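Local coordinates for tryptophan decarboxylase 1 (Oryza sativa subsp. japonica, PDB 6KHO), which decarboxylates L-tryptophan to tryptamine and 5-hydroxy-L-tryptophan to serotonin with the help of pyridoxal 5'-phosphate, working as a homodimer, at residues 306-311 / 404-409; 410-415 / 432-437; 107-112 / 394-399; 326-331 / 338-343. One frame throughout, in Å; residues are numbered along the deposited sequence.

Contact 1. Residues 306-311 / 404-409; sequences CICPEF and HIRSDV. With CA (calcium ion), chain F.
A side-on salt bridge between Arg406 and Glu310 ties the loop that follows strand 294-298 to the long helix 386-420. Two nitrogens of the guanidinium grip the two carboxylate oxygens one to one: NE of Arg406 gives to OE1 of Glu310 at 3.1 Å, and NH2 of Arg406 to OE2 of Glu310 at 3.1 Å. Both oxygens use their syn lone pairs and the two planes lie 9° apart, so the paired bonds fix the rotation of both groups. The arginine chain runs extended from CG to NE, whereas the glutamate is folded: its CG sits between the backbone N and carbonyl carbon (chi1 71°) and lies over one face of the Phe311 ring, toward its rim. CD of Pro309 rests 3.5 Å from NH2 of Arg406.

Below this polar lid the contact is apolar. SG of Cys308, small enough for close approach to the helix, lies 3.9 Å from CB of Ile405. Phe311 reaches further along, its CZ 3.8 Å from CG2 of Val409, which meets the ring obliquely as a short apolar surface; CG2 of Ile405 is also near CE2 of Phe311. On another side of the helix, OD1 of Asp408 binds a calcium ion at 2.4 Å, with five waters completing the six ligands. A bidentate Arg-Glu salt bridge beside an apolar seam thus joins the 294-298 to 323-326 loop to helix 386-420 of the pyridoxal-dependent decarboxylase domain.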
loop_
_atom_site.group_PDB
_atom_site.type_symbol
_atom_site.label_atom_id
_atom_site.label_comp_id
_atom_site.label_asym_id
_atom_site.label_seq_id
_atom_site.Cartn_x
_atom_site.Cartn_y
_atom_site.Cartn_z
ATOM N N CYS A 306 -0.434 5.845 23.790
ATOM C CA CYS A 306 0.477 5.172 24.700
ATOM C C CYS A 306 1.860 5.804 24.728
ATOM O O CYS A 306 2.728 5.325 25.468
ATOM C CB CYS A 306 0.562 3.692 24.332
ATOM S SG CYS A 306 -1.024 2.833 24.601
ATOM N N ILE A 307 2.081 6.876 23.961
ATOM C CA ILE A 307 3.260 7.704 24.164
ATOM C C ILE A 307 3.131 8.587 25.395
ATOM O O ILE A 307 4.109 9.241 25.782
ATOM C CB ILE A 307 3.546 8.570 22.919
ATOM C CG1 ILE A 307 2.503 9.687 22.798
ATOM C CG2 ILE A 307 3.599 7.687 21.674
ATOM C CD1 ILE A 307 2.818 10.746 21.733
ATOM N N CYS A 308 1.937 8.624 26.026
ATOM C CA CYS A 308 1.685 9.335 27.279
ATOM C C CYS A 308 1.696 8.356 28.446
ATOM O O CYS A 308 1.065 7.289 28.356
ATOM C CB CYS A 308 0.343 10.057 27.223
ATOM S SG CYS A 308 0.250 11.314 25.919
ATOM N N PRO A 309 2.402 8.676 29.536
ATOM C CA PRO A 309 2.514 7.714 30.653
ATOM C C PRO A 309 1.182 7.260 31.231
ATOM O O PRO A 309 1.055 6.102 31.648
ATOM C CB PRO A 309 3.338 8.495 31.688
ATOM C CG PRO A 309 4.177 9.434 30.867
ATOM C CD PRO A 309 3.303 9.833 29.698
ATOM N N GLU A 310 0.180 8.134 31.271
ATOM C CA GLU A 310 -1.099 7.765 31.866
ATOM C C GLU A 310 -1.897 6.781 31.015
ATOM O O GLU A 310 -2.899 6.247 31.499
ATOM C CB GLU A 310 -1.928 9.022 32.128
ATOM C CG GLU A 310 -2.449 9.687 30.873
ATOM C CD GLU A 310 -1.574 10.844 30.402
ATOM O OE1 GLU A 310 -2.125 11.757 29.743
ATOM O OE2 GLU A 310 -0.350 10.839 30.681
ATOM N N PHE A 311 -1.495 6.534 29.764
ATOM C CA PHE A 311 -2.156 5.544 28.925
ATOM C C PHE A 311 -1.313 4.301 28.692
ATOM O O PHE A 311 -1.847 3.290 28.219
ATOM C CB PHE A 311 -2.535 6.151 27.562
ATOM C CG PHE A 311 -3.518 7.282 27.660
ATOM C CD1 PHE A 311 -4.852 7.029 27.931
ATOM C CD2 PHE A 311 -3.106 8.597 27.485
ATOM C CE1 PHE A 311 -5.758 8.065 28.030
ATOM C CE2 PHE A 311 -4.007 9.636 27.591
ATOM C CZ PHE A 311 -5.335 9.372 27.861
ATOM N N HIS A 404 -0.765 16.871 22.057
ATOM C CA HIS A 404 -1.792 16.623 21.046
ATOM C C HIS A 404 -2.731 15.490 21.473
ATOM O O HIS A 404 -3.956 15.621 21.365
ATOM C CB HIS A 404 -1.120 16.337 19.691
ATOM C CG HIS A 404 -1.825 15.316 18.841
ATOM N ND1 HIS A 404 -2.987 15.593 18.151
ATOM C CD2 HIS A 404 -1.505 14.034 18.536
ATOM C CE1 HIS A 404 -3.365 14.521 17.477
ATOM N NE2 HIS A 404 -2.484 13.559 17.696
ATOM N N ILE A 405 -2.185 14.381 21.979
ATOM C CA ILE A 405 -3.038 13.322 22.531
ATOM C C ILE A 405 -3.904 13.870 23.662
ATOM O O ILE A 405 -5.126 13.672 23.687
ATOM C CB ILE A 405 -2.192 12.131 23.023
ATOM C CG1 ILE A 405 -1.406 11.475 21.881
ATOM C CG2 ILE A 405 -3.074 11.107 23.773
ATOM C CD1 ILE A 405 -2.269 10.871 20.797
ATOM N N ARG A 406 -3.279 14.563 24.619
ATOM C CA ARG A 406 -3.972 14.958 25.847
ATOM C C ARG A 406 -5.058 15.995 25.582
ATOM O O ARG A 406 -6.112 15.977 26.230
ATOM C CB ARG A 406 -2.960 15.489 26.862
ATOM C CG ARG A 406 -2.003 14.411 27.342
ATOM C CD ARG A 406 -0.822 14.962 28.129
ATOM N NE ARG A 406 -0.108 13.887 28.812
ATOM C CZ ARG A 406 1.167 13.951 29.191
ATOM N NH1 ARG A 406 1.882 15.044 28.959
ATOM N NH2 ARG A 406 1.729 12.918 29.800
ATOM N N SER A 407 -4.818 16.922 24.652
ATOM C CA SER A 407 -5.832 17.923 24.354
ATOM C C SER A 407 -7.029 17.306 23.639
ATOM O O SER A 407 -8.165 17.750 23.850
ATOM C CB SER A 407 -5.227 19.070 23.538
ATOM O OG SER A 407 -4.674 18.602 22.319
ATOM N N ASP A 408 -6.810 16.269 22.818
ATOM C CA ASP A 408 -7.943 15.564 22.217
ATOM C C ASP A 408 -8.757 14.840 23.276
ATOM O O ASP A 408 -9.993 14.816 23.214
ATOM C CB ASP A 408 -7.466 14.552 21.172
ATOM C CG ASP A 408 -7.076 15.204 19.869
ATOM O OD1 ASP A 408 -7.336 16.410 19.724
ATOM O OD2 ASP A 408 -6.527 14.508 18.992
ATOM N N VAL A 409 -8.073 14.204 24.223
ATOM C CA VAL A 409 -8.764 13.481 25.283
ATOM C C VAL A 409 -9.544 14.454 26.157
ATOM O O VAL A 409 -10.682 14.178 26.560
ATOM C CB VAL A 409 -7.752 12.651 26.097
ATOM C CG1 VAL A 409 -8.343 12.228 27.426
ATOM C CG2 VAL A 409 -7.296 11.431 25.284
HETATM CA CA CA F . -6.586 18.132 18.297
HETATM O O HOH W 1 -4.476 17.410 19.096
HETATM O O HOH W 2 -6.281 19.492 20.018
HETATM O O HOH W 3 -6.219 16.142 16.922
HETATM O O HOH W 4 -8.531 18.436 17.011
HETATM O O HOH W 5 -5.236 19.361 16.656
#

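Contact 2. Residues 410-415 / 432-437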
loop_
_atom_site.group_PDB
_atom_site.type_symbol
_atom_site.label_atom_id
_atom_site.label_comp_id
_atom_site.label_asym_id
_atom_site.label_seq_id
_atom_site.Cartn_x
_atom_site.Cartn_y
_atom_site.Cartn_z
ATOM N N ALA A 410 -8.962 15.624 26.429
ATOM C CA ALA A 410 -9.627 16.606 27.277
ATOM C C ALA A 410 -10.865 17.183 26.595
ATOM O O ALA A 410 -11.885 17.407 27.253
ATOM C CB ALA A 410 -8.643 17.708 27.667
ATOM N N MET A 411 -10.805 17.418 25.277
ATOM C CA MET A 411 -12.015 17.786 24.539
ATOM C C MET A 411 -13.067 16.688 24.625
ATOM O O MET A 411 -14.254 16.971 24.816
ATOM C CB MET A 411 -11.697 18.085 23.069
ATOM C CG MET A 411 -10.893 19.364 22.816
ATOM S SD MET A 411 -11.062 19.971 21.111
ATOM C CE MET A 411 -10.312 18.642 20.171
ATOM N N ALA A 412 -12.656 15.424 24.468
ATOM C CA ALA A 412 -13.602 14.316 24.605
ATOM C C ALA A 412 -14.213 14.276 26.003
ATOM O O ALA A 412 -15.395 13.947 26.159
ATOM C CB ALA A 412 -12.916 12.985 24.291
ATOM N N LYS A 413 -13.425 14.600 27.030
ATOM C CA LYS A 413 -13.964 14.613 28.385
ATOM C C LYS A 413 -14.979 15.735 28.561
ATOM O O LYS A 413 -15.976 15.558 29.269
ATOM C CB LYS A 413 -12.836 14.742 29.409
ATOM C CG LYS A 413 -13.181 14.146 30.766
ATOM C CD LYS A 413 -12.223 14.604 31.855
ATOM C CE LYS A 413 -12.745 14.221 33.241
ATOM N NZ LYS A 413 -14.084 14.821 33.523
ATOM N N VAL A 414 -14.750 16.885 27.919
ATOM C CA VAL A 414 -15.745 17.953 27.914
ATOM C C VAL A 414 -17.064 17.444 27.342
ATOM O O VAL A 414 -18.133 17.636 27.934
ATOM C CB VAL A 414 -15.216 19.174 27.135
ATOM C CG1 VAL A 414 -16.351 20.088 26.717
ATOM C CG2 VAL A 414 -14.201 19.951 27.976
ATOM N N PHE A 415 -17.006 16.757 26.196
ATOM C CA PHE A 415 -18.229 16.268 25.564
ATOM C C PHE A 415 -18.913 15.197 26.412
ATOM O O PHE A 415 -20.149 15.157 26.487
ATOM C CB PHE A 415 -17.918 15.714 24.175
ATOM C CG PHE A 415 -19.132 15.238 23.423
ATOM C CD1 PHE A 415 -19.855 16.112 22.635
ATOM C CD2 PHE A 415 -19.531 13.911 23.482
ATOM C CE1 PHE A 415 -20.956 15.681 21.927
ATOM C CE2 PHE A 415 -20.640 13.469 22.777
ATOM C CZ PHE A 415 -21.354 14.355 22.001
ATOM N N ASN A 432 -12.290 5.597 27.325
ATOM C CA ASN A 432 -10.865 5.376 27.563
ATOM C C ASN A 432 -9.974 6.387 26.850
ATOM O O ASN A 432 -8.901 6.732 27.365
ATOM C CB ASN A 432 -10.464 3.966 27.118
ATOM C CG ASN A 432 -11.069 2.888 27.992
ATOM O OD1 ASN A 432 -11.005 2.974 29.212
ATOM N ND2 ASN A 432 -11.673 1.876 27.368
ATOM N N PHE A 433 -10.385 6.864 25.677
ATOM C CA PHE A 433 -9.521 7.714 24.865
ATOM C C PHE A 433 -10.280 8.951 24.405
ATOM O O PHE A 433 -10.772 9.708 25.246
ATOM C CB PHE A 433 -8.953 6.888 23.710
ATOM C CG PHE A 433 -8.257 5.624 24.183
ATOM C CD1 PHE A 433 -7.022 5.697 24.817
ATOM C CD2 PHE A 433 -8.859 4.384 24.044
ATOM C CE1 PHE A 433 -6.390 4.547 25.277
ATOM C CE2 PHE A 433 -8.237 3.225 24.498
ATOM C CZ PHE A 433 -6.999 3.306 25.117
ATOM N N ALA A 434 -10.389 9.186 23.093
ATOM C CA ALA A 434 -11.045 10.395 22.601
ATOM C C ALA A 434 -12.362 10.092 21.893
ATOM O O ALA A 434 -12.866 10.936 21.140
ATOM C CB ALA A 434 -10.111 11.184 21.679
ATOM N N LEU A 435 -12.930 8.911 22.119
ATOM C CA LEU A 435 -14.212 8.523 21.550
ATOM C C LEU A 435 -15.235 8.400 22.673
ATOM O O LEU A 435 -14.975 7.746 23.692
ATOM C CB LEU A 435 -14.103 7.203 20.783
ATOM C CG LEU A 435 -15.403 6.482 20.397
ATOM C CD1 LEU A 435 -16.036 7.107 19.149
ATOM C CD2 LEU A 435 -15.151 4.996 20.192
ATOM N N VAL A 436 -16.394 9.029 22.482
ATOM C CA VAL A 436 -17.506 8.951 23.426
ATOM C C VAL A 436 -18.660 8.239 22.736
ATOM O O VAL A 436 -19.063 8.624 21.632
ATOM C CB VAL A 436 -17.942 10.346 23.908
ATOM C CG1 VAL A 436 -19.208 10.240 24.748
ATOM C CG2 VAL A 436 -16.832 11.014 24.688
ATOM N N CYS A 437 -19.194 7.204 23.379
ATOM C CA CYS A 437 -20.376 6.515 22.881
ATOM C C CYS A 437 -21.571 6.943 23.729
ATOM O O CYS A 437 -21.521 6.863 24.959
ATOM C CB CYS A 437 -20.194 4.993 22.930
ATOM S SG CYS A 437 -18.988 4.290 21.744
#
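Ala412 and Ala434 meet where helix 386-420 comes down on the approach to strand 435-440, with their CA atoms 5.1 Å apart. The small methyl of Ala412 allows this close approach, and it is the bump. It points at the strand and settles on the turn of chain leading into it, with CB of Ala412 3.6 Å from CA of Ala434 and 4.0 Å from the carbonyl O of Phe433. The Ala434 methyl itself lies against Trp331.

Val436, two residues on, sends its two methyl branches to different places on the helix. CG2 of Val436 drops against the backbone of the helix turn, 3.6 Å from the carbonyl O of Ala412. CG1 of Val436, anti to its own backbone N (chi1 173°), instead meets the rim of the Phe415 ring in the ring plane, 3.9 Å from CD2 of Phe415. The phenylalanine, one helical turn beyond Ala412, has its CG anti to the backbone N (chi1 -178°), which sets the ring beside the valine. A beta-branched residue thus fills the hollow between Ala412 and Phe415. Side chains meet by van der Waals packing, with backbone carbonyls forming part of the surface.

The Phe415 ring is also stacked on Phe486 and meets Phe438 edge-to-face, while Val498 and Ile505 pack on it. The helix therefore lies against the four-stranded antiparallel sheet, with strand 481-487 beside 435-440 and helix 495-513 alongside.

Contact 3. Residues 107-112 / 394-399; sequences TNSAAA and RTYGVA
Tyr396, from helix 386-420, pushes its ring end into the first turn of helix 110-122. The polar bond runs from the backbone N of Ala111 to OH of Tyr396, 3.1 Å long with an N-H...O angle of 159°. Tyrosine suits the place because its reach brings an acceptor to an amide that the first helical turn has no carbonyl to satisfy. The phenol oxygen is thus held at the positive end of the helix, which may polarise it.

Ser109 is the N-cap residue of helix 110-122, and its capping bond meets a second amide of this turn: N of Ala112 donates to OG of Ser109 at 3.3 Å. Serine can do this because OG stands between the backbone N and the carbonyl carbon (chi1 66°), folded back over the turn; the same hydroxyl also bonds to the carbonyl O of Met333.

The van der Waals contacts are small. OG of Ser109 lies at the rim of the ring, in its plane, 3.5 Å from CE2 of Tyr396. CB of Ala111 comes obliquely, 3.7 Å from CE2 of Tyr396. The Ala111 methyl also nears OG1 of Thr395, a hydroxyl bonded to the carbonyl O of Met391 and to Thr80 of the second subunit. Phe22 of that subunit packs on Tyr396, so an N-capped helix start is braced by a tyrosine in the dimer interface.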
loop_
_atom_site.group_PDB
_atom_site.type_symbol
_atom_site.label_atom_id
_atom_site.label_comp_id
_atom_site.label_asym_id
_atom_site.label_seq_id
_atom_site.Cartn_x
_atom_site.Cartn_y
_atom_site.Cartn_z
ATOM N N THR A 107 -5.807 12.242 11.503
ATOM C CA THR A 107 -5.110 13.448 11.933
ATOM C C THR A 107 -3.894 13.687 11.042
ATOM O O THR A 107 -3.303 12.753 10.495
ATOM C CB THR A 107 -4.706 13.371 13.416
ATOM O OG1 THR A 107 -3.716 12.346 13.647
ATOM C CG2 THR A 107 -5.936 13.094 14.294
ATOM N N ASN A 108 -3.559 14.959 10.851
ATOM C CA ASN A 108 -2.589 15.344 9.836
ATOM C C ASN A 108 -1.754 16.510 10.356
ATOM O O ASN A 108 -2.061 17.114 11.391
ATOM C CB ASN A 108 -3.309 15.703 8.519
ATOM C CG ASN A 108 -2.504 15.344 7.285
ATOM O OD1 ASN A 108 -1.328 14.975 7.370
ATOM N ND2 ASN A 108 -3.141 15.458 6.117
ATOM N N SER A 109 -0.692 16.840 9.617
ATOM C CA SER A 109 0.181 17.934 10.017
ATOM C C SER A 109 0.959 18.426 8.806
ATOM O O SER A 109 1.185 17.680 7.846
ATOM C CB SER A 109 1.150 17.513 11.131
ATOM O OG SER A 109 2.078 16.527 10.675
ATOM N N ALA A 110 1.373 19.694 8.870
ATOM C CA ALA A 110 2.150 20.269 7.772
ATOM C C ALA A 110 3.449 19.502 7.548
ATOM O O ALA A 110 3.857 19.288 6.401
ATOM C CB ALA A 110 2.434 21.745 8.049
ATOM N N ALA A 111 4.097 19.055 8.631
ATOM C CA ALA A 111 5.341 18.302 8.487
ATOM C C ALA A 111 5.118 16.990 7.740
ATOM O O ALA A 111 5.946 16.595 6.909
ATOM C CB ALA A 111 5.965 18.028 9.855
ATOM N N ALA A 112 4.010 16.304 8.021
ATOM C CA ALA A 112 3.764 15.015 7.382
ATOM C C ALA A 112 3.432 15.180 5.908
ATOM O O ALA A 112 3.908 14.405 5.071
ATOM C CB ALA A 112 2.632 14.267 8.093
ATOM N N ARG A 394 10.641 14.721 14.283
ATOM C CA ARG A 394 11.788 15.630 14.323
ATOM C C ARG A 394 11.350 17.086 14.452
ATOM O O ARG A 394 12.003 17.875 15.142
ATOM C CB ARG A 394 12.661 15.452 13.073
ATOM C CG ARG A 394 13.906 16.379 13.003
ATOM C CD ARG A 394 14.788 16.114 14.223
ATOM N NE ARG A 394 16.103 16.758 14.203
ATOM C CZ ARG A 394 16.482 17.680 15.078
ATOM N NH1 ARG A 394 15.627 18.086 16.002
ATOM N NH2 ARG A 394 17.700 18.205 15.020
ATOM N N THR A 395 10.255 17.471 13.797
ATOM C CA THR A 395 9.867 18.879 13.809
ATOM C C THR A 395 9.099 19.236 15.082
ATOM O O THR A 395 9.364 20.274 15.699
ATOM C CB THR A 395 9.038 19.213 12.559
ATOM O OG1 THR A 395 9.741 18.787 11.382
ATOM C CG2 THR A 395 8.772 20.727 12.455
ATOM N N TYR A 396 8.155 18.391 15.497
ATOM C CA TYR A 396 7.272 18.724 16.615
ATOM C C TYR A 396 7.804 18.257 17.970
ATOM O O TYR A 396 7.612 18.957 18.971
ATOM C CB TYR A 396 5.879 18.140 16.376
ATOM C CG TYR A 396 5.273 18.626 15.079
ATOM C CD1 TYR A 396 5.347 19.970 14.716
ATOM C CD2 TYR A 396 4.652 17.744 14.204
ATOM C CE1 TYR A 396 4.808 20.424 13.522
ATOM C CE2 TYR A 396 4.098 18.189 13.003
ATOM C CZ TYR A 396 4.180 19.531 12.681
ATOM O OH TYR A 396 3.634 19.969 11.505
ATOM N N GLY A 397 8.468 17.105 18.029
ATOM C CA GLY A 397 9.027 16.610 19.273
ATOM C C GLY A 397 8.007 15.886 20.144
ATOM O O GLY A 397 6.794 15.982 19.954
ATOM N N VAL A 398 8.525 15.158 21.143
ATOM C CA VAL A 398 7.684 14.273 21.952
ATOM C C VAL A 398 6.657 15.075 22.752
ATOM O O VAL A 398 5.472 14.716 22.813
ATOM C CB VAL A 398 8.544 13.396 22.882
ATOM C CG1 VAL A 398 7.636 12.458 23.713
ATOM C CG2 VAL A 398 9.568 12.566 22.081
ATOM N N ALA A 399 7.102 16.165 23.381
ATOM C CA ALA A 399 6.228 16.928 24.268
ATOM C C ALA A 399 4.986 17.432 23.540
ATOM O O ALA A 399 3.875 17.339 24.074
ATOM C CB ALA A 399 7.009 18.085 24.899
#

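Contact 4. Residues 326-331 / 338-343. With PLP (pyridoxal-5'-phosphate), chain C.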
loop_
_atom_site.group_PDB
_atom_site.type_symbol
_atom_site.label_atom_id
_atom_site.label_comp_id
_atom_site.label_asym_id
_atom_site.label_seq_id
_atom_site.Cartn_x
_atom_site.Cartn_y
_atom_site.Cartn_z
ATOM N N MET A 326 0.297 -0.397 15.206
ATOM C CA MET A 326 -0.506 0.794 15.410
ATOM C C MET A 326 -0.316 1.699 14.200
ATOM O O MET A 326 0.647 1.554 13.436
ATOM C CB MET A 326 -0.131 1.525 16.706
ATOM C CG MET A 326 1.335 1.695 16.890
ATOM S SD MET A 326 1.866 3.304 16.302
ATOM C CE MET A 326 1.697 4.160 17.857
ATOM N N SER A 327 -1.254 2.620 14.016
ATOM C CA SER A 327 -1.283 3.453 12.814
ATOM C C SER A 327 -1.084 4.914 13.174
ATOM O O SER A 327 -2.012 5.561 13.693
ATOM C CB SER A 327 -2.593 3.261 12.055
ATOM O OG SER A 327 -2.651 1.955 11.507
ATOM N N PRO A 328 0.094 5.473 12.934
ATOM C CA PRO A 328 0.238 6.928 13.018
ATOM C C PRO A 328 -0.754 7.650 12.127
ATOM O O PRO A 328 -1.120 8.785 12.437
ATOM C CB PRO A 328 1.686 7.170 12.568
ATOM C CG PRO A 328 2.391 5.890 12.926
ATOM C CD PRO A 328 1.379 4.798 12.659
ATOM N N HIS A 329 -1.233 7.012 11.048
ATOM C CA HIS A 329 -2.197 7.725 10.213
ATOM C C HIS A 329 -3.586 7.790 10.832
ATOM O O HIS A 329 -4.493 8.364 10.221
ATOM C CB HIS A 329 -2.243 7.147 8.783
ATOM C CG HIS A 329 -2.927 5.817 8.649
ATOM N ND1 HIS A 329 -2.372 4.780 7.929
ATOM C CD2 HIS A 329 -4.142 5.377 9.060
ATOM C CE1 HIS A 329 -3.199 3.749 7.931
ATOM N NE2 HIS A 329 -4.281 4.085 8.612
ATOM N N LYS A 330 -3.774 7.241 12.029
ATOM C CA LYS A 330 -4.982 7.536 12.787
ATOM C C LYS A 330 -4.731 8.756 13.656
ATOM O O LYS A 330 -5.100 9.870 13.282
ATOM C CB LYS A 330 -5.404 6.341 13.647
ATOM C CG LYS A 330 -5.800 5.144 12.830
ATOM C CD LYS A 330 -7.285 4.995 12.756
ATOM C CE LYS A 330 -7.644 3.529 12.740
ATOM N NZ LYS A 330 -8.660 3.254 11.713
ATOM N N TRP A 331 -4.038 8.567 14.780
ATOM C CA TRP A 331 -3.973 9.574 15.835
ATOM C C TRP A 331 -2.565 10.134 16.051
ATOM O O TRP A 331 -2.266 10.635 17.139
ATOM C CB TRP A 331 -4.515 8.957 17.134
ATOM C CG TRP A 331 -5.060 9.923 18.154
ATOM C CD1 TRP A 331 -5.218 11.282 18.023
ATOM C CD2 TRP A 331 -5.517 9.593 19.471
ATOM N NE1 TRP A 331 -5.752 11.809 19.185
ATOM C CE2 TRP A 331 -5.935 10.792 20.087
ATOM C CE3 TRP A 331 -5.618 8.388 20.191
ATOM C CZ2 TRP A 331 -6.445 10.822 21.389
ATOM C CZ3 TRP A 331 -6.116 8.420 21.475
ATOM C CH2 TRP A 331 -6.526 9.626 22.063
ATOM N N CYS A 338 0.202 4.952 6.785
ATOM C CA CYS A 338 1.312 4.750 7.708
ATOM C C CYS A 338 0.894 3.849 8.875
ATOM O O CYS A 338 0.308 4.331 9.848
ATOM C CB CYS A 338 1.817 6.095 8.237
ATOM S SG CYS A 338 3.329 5.936 9.272
ATOM N N THR A 339 1.174 2.551 8.786
ATOM C CA THR A 339 0.934 1.619 9.888
ATOM C C THR A 339 2.262 0.993 10.267
ATOM O O THR A 339 2.999 0.537 9.389
ATOM C CB THR A 339 -0.065 0.520 9.503
ATOM O OG1 THR A 339 -1.301 1.120 9.111
ATOM C CG2 THR A 339 -0.318 -0.434 10.690
ATOM N N CYS A 340 2.568 0.973 11.561
ATOM C CA CYS A 340 3.838 0.457 12.056
ATOM C C CYS A 340 3.615 -0.909 12.690
ATOM O O CYS A 340 2.769 -1.045 13.573
ATOM C CB CYS A 340 4.450 1.429 13.067
ATOM S SG CYS A 340 4.847 3.023 12.270
ATOM N N LEU A 341 4.373 -1.908 12.239
ATOM C CA LEU A 341 4.329 -3.255 12.798
ATOM C C LEU A 341 5.651 -3.556 13.486
ATOM O O LEU A 341 6.710 -3.368 12.883
ATOM C CB LEU A 341 4.078 -4.294 11.700
ATOM C CG LEU A 341 4.369 -5.748 12.091
ATOM C CD1 LEU A 341 3.371 -6.214 13.171
ATOM C CD2 LEU A 341 4.313 -6.643 10.866
ATOM N N TYR A 342 5.589 -4.045 14.725
ATOM C CA TYR A 342 6.764 -4.454 15.490
ATOM C C TYR A 342 6.646 -5.933 15.827
ATOM O O TYR A 342 5.562 -6.401 16.179
ATOM C CB TYR A 342 6.900 -3.654 16.795
ATOM C CG TYR A 342 7.124 -2.171 16.584
ATOM C CD1 TYR A 342 6.048 -1.299 16.472
ATOM C CD2 TYR A 342 8.415 -1.648 16.481
ATOM C CE1 TYR A 342 6.247 0.069 16.278
ATOM C CE2 TYR A 342 8.629 -0.279 16.293
ATOM C CZ TYR A 342 7.542 0.570 16.194
ATOM O OH TYR A 342 7.740 1.919 15.996
ATOM N N VAL A 343 7.757 -6.669 15.711
ATOM C CA VAL A 343 7.775 -8.097 16.019
ATOM C C VAL A 343 8.976 -8.398 16.903
ATOM O O VAL A 343 10.018 -7.743 16.807
ATOM C CB VAL A 343 7.799 -8.973 14.741
ATOM C CG1 VAL A 343 6.588 -8.660 13.841
ATOM C CG2 VAL A 343 9.085 -8.778 13.968
HETATM N N1 PLP C . -8.154 -2.025 13.610
HETATM C C2 PLP C . -8.511 -0.967 14.422
HETATM C C2A PLP C . -8.624 -1.123 15.907
HETATM C C3 PLP C . -8.778 0.271 13.860
HETATM O O3 PLP C . -9.128 1.318 14.668
HETATM C C4 PLP C . -8.672 0.454 12.486
HETATM C C4A PLP C . -8.583 1.843 11.921
HETATM C C5 PLP C . -8.315 -0.610 11.669
HETATM C C6 PLP C . -8.060 -1.855 12.239
HETATM C C5A PLP C . -8.234 -0.359 10.178
HETATM O O4P PLP C . -7.591 -1.389 9.465
HETATM P P PLP C . -6.884 -1.097 8.031
HETATM O O1P PLP C . -7.818 -0.346 7.123
HETATM O O2P PLP C . -6.500 -2.437 7.454
HETATM O O3P PLP C . -5.643 -0.237 8.192
#
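Pro328 packs on the sulfurs of Cys338 and Cys340, and His329 on Cys338, in the tight half of this contact, beside the backbone pairing that joins strands 323-326 and 339-343. Met326 and Cys340 form an antiparallel hydrogen-bonded pair: N of Met326 gives to O of Cys340 at 3.0 Å, and N of Cys340 returns a bond to O of Met326 at 2.7 Å. The rigid ring of Pro328 turns the chain out of the strand, its CD 3.0 Å from the carbonyl O of Cys338, and offers a compact apolar surface to the two sulfurs, its CG 3.8 Å from SG of both Cys338 and Cys340. N of His329 gives a weak bond to O of Cys338. His329 turns its ring back, CG between the backbone N and carbonyl carbon (chi1 74°), and ND1 of His329 accepts from N of Cys338 at 2.8 Å with the donor 1° out of the ring plane.

Ser-Pro-His-Lys is the cofactor-bearing sequence at the end of a strand of the seven-stranded mixed sheet, as in group II decarboxylases of fold type I. OG of Ser327 and OG1 of Thr339 share a hydrogen bond of 2.9 Å, beside Thr175, whose backbone N holds the cofactor.

Beyond them the contact opens out. Lys330 touches nothing of 338-343; its bent chain runs into the cofactor pocket, where NZ of Lys330 is joined to C4A of pyridoxal phosphate at 1.4 Å, consistent with an internal aldimine. OG of Ser176 and, from the second subunit, N of Gly381 also bond the cofactor.

In the fold
Helix 386-420 runs through contacts 3, 1 and 2 in turn, whose centres lie 15 Å and 12 Å apart, while contact 4 carries the cofactor lysine. Trp331 of contact 4 connects it to contacts 1 and 2: its NE1 lies 2.8 Å from OD2 of Asp408, so the aspartate that binds calcium through one oxygen probably holds the indole with the other. The carbonyl O of Trp331 is 3.0 Å from NE2 of His404, and CZ2 of Trp331 packs 3.7 Å from CB of Ala434 in contact 2. Contact 3 reaches the lysine through OG1 of Thr107, 2.9 Å from the carbonyl O of Lys330. The side chain of Ile405 remains about 13 Å from the pyridoxal phosphate.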